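PDB 6XCQ: EreC from Klebsiella pneumoniae, which probably hydrolyses the lactone ring of erythromycin and related macrolides, an esterase activity that gives its bacterial host resistance to these antibiotics. Local coordinates for residues D165-L170 / E253-T258; P370-R375 / S410-T415. The protein carries 1 engineered substitution. All blocks are in the same frame, centred on the assembly; numbering follows the deposited sequence. Where two conformers were deposited one is given.

Overall arrangement
From the N terminus the chain first builds several strands of the central mixed sheet, ending at strand 151-154, the sheet's outermost strand on that side, and then enters helix 164-177. Contact 1 closes when helix 244-267 returns to that helix after 82 residues that hold helices and no strand, so it ties together two members of the helical part. The chain then goes back to the sheet, and contact 2 closes a shorter loop of 34 residues, joining the segment after strand 365-370 to hairpin strand 411-414. The two loops follow in series, neither nesting nor crossing, with centres about 37 Å apart on opposite sides of the chain's centre.

Contact 1: residues D165-L170 / E253-T258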
# COMPACT_ATOMS: atom_id res chain seq x y z
N ASP A 165 -18.38 -2.16 3.19
CA ASP A 165 -18.27 -0.75 3.58
C ASP A 165 -18.53 0.15 2.38
O ASP A 165 -19.23 1.16 2.49
CB ASP A 165 -16.88 -0.43 4.15
CG ASP A 165 -16.64 -0.98 5.57
OD1 ASP A 165 -17.59 -1.40 6.27
OD2 ASP A 165 -15.46 -0.98 5.97
N ASP A 166 -17.93 -0.17 1.23
CA ASP A 166 -18.07 0.70 0.08
C ASP A 166 -19.53 0.78 -0.36
O ASP A 166 -20.05 1.86 -0.63
CB ASP A 166 -17.20 0.22 -1.07
CG ASP A 166 -15.71 0.52 -0.85
OD1 ASP A 166 -15.37 1.67 -0.49
OD2 ASP A 166 -14.89 -0.40 -1.05
N LEU A 167 -20.19 -0.38 -0.44
CA LEU A 167 -21.58 -0.41 -0.89
C LEU A 167 -22.49 0.29 0.10
O LEU A 167 -23.47 0.94 -0.30
CB LEU A 167 -22.04 -1.86 -1.06
CG LEU A 167 -21.50 -2.63 -2.26
CD1 LEU A 167 -21.37 -4.10 -1.88
CD2 LEU A 167 -22.41 -2.45 -3.48
N ALA A 168 -22.20 0.17 1.39
CA ALA A 168 -23.05 0.79 2.40
C ALA A 168 -22.94 2.30 2.35
O ALA A 168 -23.95 3.01 2.49
CB ALA A 168 -22.69 0.27 3.79
N GLN A 169 -21.73 2.83 2.17
CA GLN A 169 -21.58 4.27 2.01
C GLN A 169 -22.22 4.73 0.71
O GLN A 169 -22.92 5.75 0.69
CB GLN A 169 -20.10 4.67 2.05
CG GLN A 169 -19.91 6.17 2.02
CD GLN A 169 -18.50 6.60 1.67
OE1 GLN A 169 -18.29 7.49 0.85
NE2 GLN A 169 -17.51 5.96 2.29
N LEU A 170 -22.00 3.98 -0.37
CA LEU A 170 -22.65 4.31 -1.64
C LEU A 170 -24.17 4.39 -1.48
O LEU A 170 -24.82 5.32 -1.98
CB LEU A 170 -22.27 3.27 -2.70
CG LEU A 170 -22.88 3.40 -4.10
CD1 LEU A 170 -22.49 4.73 -4.73
CD2 LEU A 170 -22.44 2.23 -4.98
N GLU A 253 -15.86 3.06 -8.07
CA GLU A 253 -14.55 2.62 -8.59
C GLU A 253 -13.94 1.56 -7.68
O GLU A 253 -13.43 0.54 -8.15
CB GLU A 253 -13.59 3.80 -8.72
CG GLU A 253 -13.87 4.75 -9.89
CD GLU A 253 -13.80 4.06 -11.24
OE1 GLU A 253 -14.83 4.07 -11.97
OE2 GLU A 253 -12.74 3.49 -11.57
N SER A 254 -13.96 1.81 -6.37
CA SER A 254 -13.43 0.85 -5.41
C SER A 254 -14.13 -0.51 -5.55
O SER A 254 -13.47 -1.55 -5.58
CB SER A 254 -13.58 1.40 -4.00
OG SER A 254 -13.07 0.45 -3.06
N ILE A 255 -15.47 -0.51 -5.63
CA ILE A 255 -16.20 -1.78 -5.76
C ILE A 255 -15.87 -2.48 -7.07
O ILE A 255 -15.64 -3.70 -7.10
CB ILE A 255 -17.71 -1.55 -5.62
CG1 ILE A 255 -18.06 -1.07 -4.21
CG2 ILE A 255 -18.46 -2.82 -5.95
CD1 ILE A 255 -19.35 -0.14 -4.17
N GLU A 256 -15.83 -1.73 -8.17
CA GLU A 256 -15.53 -2.33 -9.47
C GLU A 256 -14.19 -3.05 -9.45
O GLU A 256 -14.07 -4.19 -9.93
CB GLU A 256 -15.54 -1.26 -10.56
CG GLU A 256 -15.13 -1.75 -11.94
CD GLU A 256 -14.82 -0.58 -12.89
OE1 GLU A 256 -15.25 -0.61 -14.06
OE2 GLU A 256 -14.15 0.37 -12.44
N TYR A 257 -13.16 -2.41 -8.92
CA TYR A 257 -11.84 -3.04 -8.89
C TYR A 257 -11.77 -4.13 -7.83
O TYR A 257 -10.97 -5.07 -7.95
CB TYR A 257 -10.76 -1.99 -8.68
CG TYR A 257 -10.31 -1.30 -9.96
CD1 TYR A 257 -11.08 -0.30 -10.56
CD2 TYR A 257 -9.12 -1.67 -10.58
CE1 TYR A 257 -10.66 0.33 -11.75
CE2 TYR A 257 -8.69 -1.06 -11.74
CZ TYR A 257 -9.46 -0.07 -12.33
OH TYR A 257 -9.01 0.50 -13.49
N THR A 258 -12.61 -4.05 -6.79
CA THR A 258 -12.63 -5.13 -5.81
C THR A 258 -13.15 -6.43 -6.42
O THR A 258 -12.56 -7.50 -6.25
CB THR A 258 -13.48 -4.74 -4.59
OG1 THR A 258 -12.82 -3.68 -3.91
CG2 THR A 258 -13.59 -5.91 -3.64
O HOH W 1 -15.24 -2.56 -2.49
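Asp166 OD2 is gripped from across the helix pair by a serine and a water. Ser254 OG donates to Asp166 OD2 at 2.8 Å, approaching from above the carboxylate plane, 54° out of it. Water 1 gives a second hydrogen to Asp166 OD2 at 2.6 Å and its other one to Thr258 OG1, so the carboxylate is linked to the next turn of the partner helix as well. The serine can reach because its hydroxyl lies opposite the backbone N about CA-CB (chi1 180°), which sends OG toward the aspartate. Thr258 OG1 in turn donates to Ser254 O at 2.8 Å, while Thr258 N bonds the same carbonyl from the other face of its plane.

Beside this polar cluster, Ile255 fills the gap between the helices. Ile255 CG1 lies 3.5 Å from Asp166 CB. The terminal Ile255 CD1 runs on to Leu167 CG at 3.8 Å, the two side chains crossing at about a right angle. One turn beyond Asp166, Leu170 CD2 lies 4.0 Å from Ile255 CD1.

Helix 164-177 and helix 244-267 run roughly antiparallel here, their short segments crossing at -149° with axes 9.7 Å apart. Ile102 of helix 101-112 and Pro158 also touch Asp166, and Val222 of helix 212-231 packs on Ile255, so the pair is embedded in the helical part of the esterase.

All the touching residues are buried. The buried carboxylate is compensated at least in part by the serine hydroxyl and the water, with Arg251 NE contributing a long, weak ion pair to OD1; together these would probably favour the charged form of Asp166 within the helix interface.

Contact 2: residues P370-R375 / S410-T415; sequences PADAIR and SASVET
Asp372 holds CG opposite its backbone N (chi1 -162°) and Ser412 swings OG back beside its own N (chi1 -64°), turns that bring carboxylate and hydroxyl together between the segments. Ser412 OG donates to Asp372 OD2 at 2.6 Å, using the anti lone pair, the one directed away from OD1. Arg375 takes the same carboxylate end-on. Arg375 NH1 reaches Asp372 OD2 at 3.1 Å along a nearly straight bond. That oxygen lies in the guanidinium plane, yet NH1 comes from above the carboxylate plane, so the two flat groups are not coplanar. Arg375 NH2 bonds Asp372 OD1, also at 3.1 Å, as part of the salt bridge. OD2 therefore accepts two hydrogen bonds, and the aspartate is fixed by groups from both segments. Ala373 CB lies over one face of the guanidinium, toward its rim.

Segment 410-415 carries the second strand of a two-stranded antiparallel hairpin, 405-408 with 411-414, at the protein surface. The chain from Pro370 to Arg375 runs past its start without direct backbone hydrogen bonds to it, and two waters do the bridging. Water 2 donates to Pro370 O and to Ser410 O, whereas water 3 accepts from Asp372 N and donates to Ala411 O at 2.6 Å. The hairpin's first strand joins in through Arg407, whose NH2 bonds Asp372 O. Alongside the waters, Ser410 CB packs 3.8 Å from Pro370 O, and its hydroxyl is bonded to Glu352.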
# COMPACT_ATOMS: atom_id res chain seq x y z
N PRO A 370 14.23 -18.84 5.91
CA PRO A 370 15.51 -18.33 5.40
C PRO A 370 15.31 -17.36 4.25
O PRO A 370 14.53 -17.61 3.33
CB PRO A 370 16.25 -19.59 4.93
CG PRO A 370 15.68 -20.68 5.75
CD PRO A 370 14.22 -20.32 5.94
N ALA A 371 16.03 -16.24 4.29
CA ALA A 371 15.92 -15.29 3.19
C ALA A 371 16.80 -15.73 2.03
O ALA A 371 17.69 -16.58 2.18
CB ALA A 371 16.29 -13.87 3.65
N ASP A 372 16.54 -15.16 0.85
CA ASP A 372 17.29 -15.53 -0.35
C ASP A 372 18.78 -15.25 -0.17
O ASP A 372 19.17 -14.24 0.41
CB ASP A 372 16.76 -14.76 -1.56
CG ASP A 372 17.17 -15.39 -2.88
OD1 ASP A 372 17.39 -16.62 -2.90
OD2 ASP A 372 17.29 -14.66 -3.89
N ALA A 373 19.61 -16.16 -0.70
CA ALA A 373 21.06 -16.00 -0.63
C ALA A 373 21.51 -14.69 -1.27
O ALA A 373 21.01 -14.28 -2.32
CB ALA A 373 21.76 -17.16 -1.34
N ILE A 374 22.49 -14.05 -0.65
CA ILE A 374 23.05 -12.81 -1.19
C ILE A 374 24.12 -13.18 -2.22
O ILE A 374 25.07 -13.89 -1.91
CB ILE A 374 23.64 -11.96 -0.06
CG1 ILE A 374 22.51 -11.52 0.89
CG2 ILE A 374 24.45 -10.77 -0.60
CD1 ILE A 374 23.00 -11.06 2.28
N ARG A 375 23.95 -12.72 -3.46
CA ARG A 375 24.86 -13.07 -4.54
C ARG A 375 25.62 -11.84 -5.01
O ARG A 375 25.35 -10.71 -4.60
CB ARG A 375 24.10 -13.74 -5.69
CG ARG A 375 23.43 -15.02 -5.26
CD ARG A 375 22.57 -15.61 -6.33
NE ARG A 375 21.67 -16.62 -5.78
CZ ARG A 375 20.47 -16.34 -5.28
NH1 ARG A 375 20.02 -15.08 -5.26
NH2 ARG A 375 19.72 -17.31 -4.79
N SER A 410 10.88 -13.90 0.90
CA SER A 410 11.97 -14.86 1.01
C SER A 410 12.63 -15.16 -0.33
O SER A 410 13.48 -16.05 -0.39
CB SER A 410 11.49 -16.16 1.66
OG SER A 410 10.49 -16.80 0.88
N ALA A 411 12.30 -14.40 -1.38
CA ALA A 411 12.90 -14.58 -2.69
C ALA A 411 13.66 -13.32 -3.09
O ALA A 411 14.14 -12.59 -2.22
CB ALA A 411 11.83 -14.93 -3.73
N SER A 412 13.81 -13.08 -4.40
CA SER A 412 14.36 -11.84 -4.95
C SER A 412 13.62 -11.45 -6.22
O SER A 412 12.97 -12.28 -6.86
CB SER A 412 15.87 -11.94 -5.26
OG SER A 412 16.65 -12.15 -4.09
N VAL A 413 13.70 -10.18 -6.58
CA VAL A 413 13.28 -9.70 -7.89
C VAL A 413 14.53 -9.27 -8.63
O VAL A 413 15.53 -8.89 -8.02
CB VAL A 413 12.25 -8.54 -7.82
CG1 VAL A 413 11.06 -8.93 -6.97
CG2 VAL A 413 12.89 -7.27 -7.30
N GLU A 414 14.48 -9.34 -9.96
CA GLU A 414 15.58 -8.88 -10.80
C GLU A 414 15.07 -7.82 -11.75
O GLU A 414 14.00 -7.97 -12.35
CB GLU A 414 16.18 -10.04 -11.60
CG GLU A 414 17.13 -9.57 -12.70
CD GLU A 414 18.11 -10.65 -13.17
OE1 GLU A 414 17.83 -11.85 -12.92
OE2 GLU A 414 19.15 -10.28 -13.78
N THR A 415 15.84 -6.75 -11.91
CA THR A 415 15.41 -5.61 -12.72
C THR A 415 16.63 -4.73 -12.94
O THR A 415 17.74 -5.04 -12.49
CB THR A 415 14.25 -4.87 -12.03
OG1 THR A 415 13.67 -3.91 -12.92
CG2 THR A 415 14.75 -4.20 -10.79
O HOH W 2 14.54 -18.31 0.37
O HOH W 3 14.65 -12.90 0.29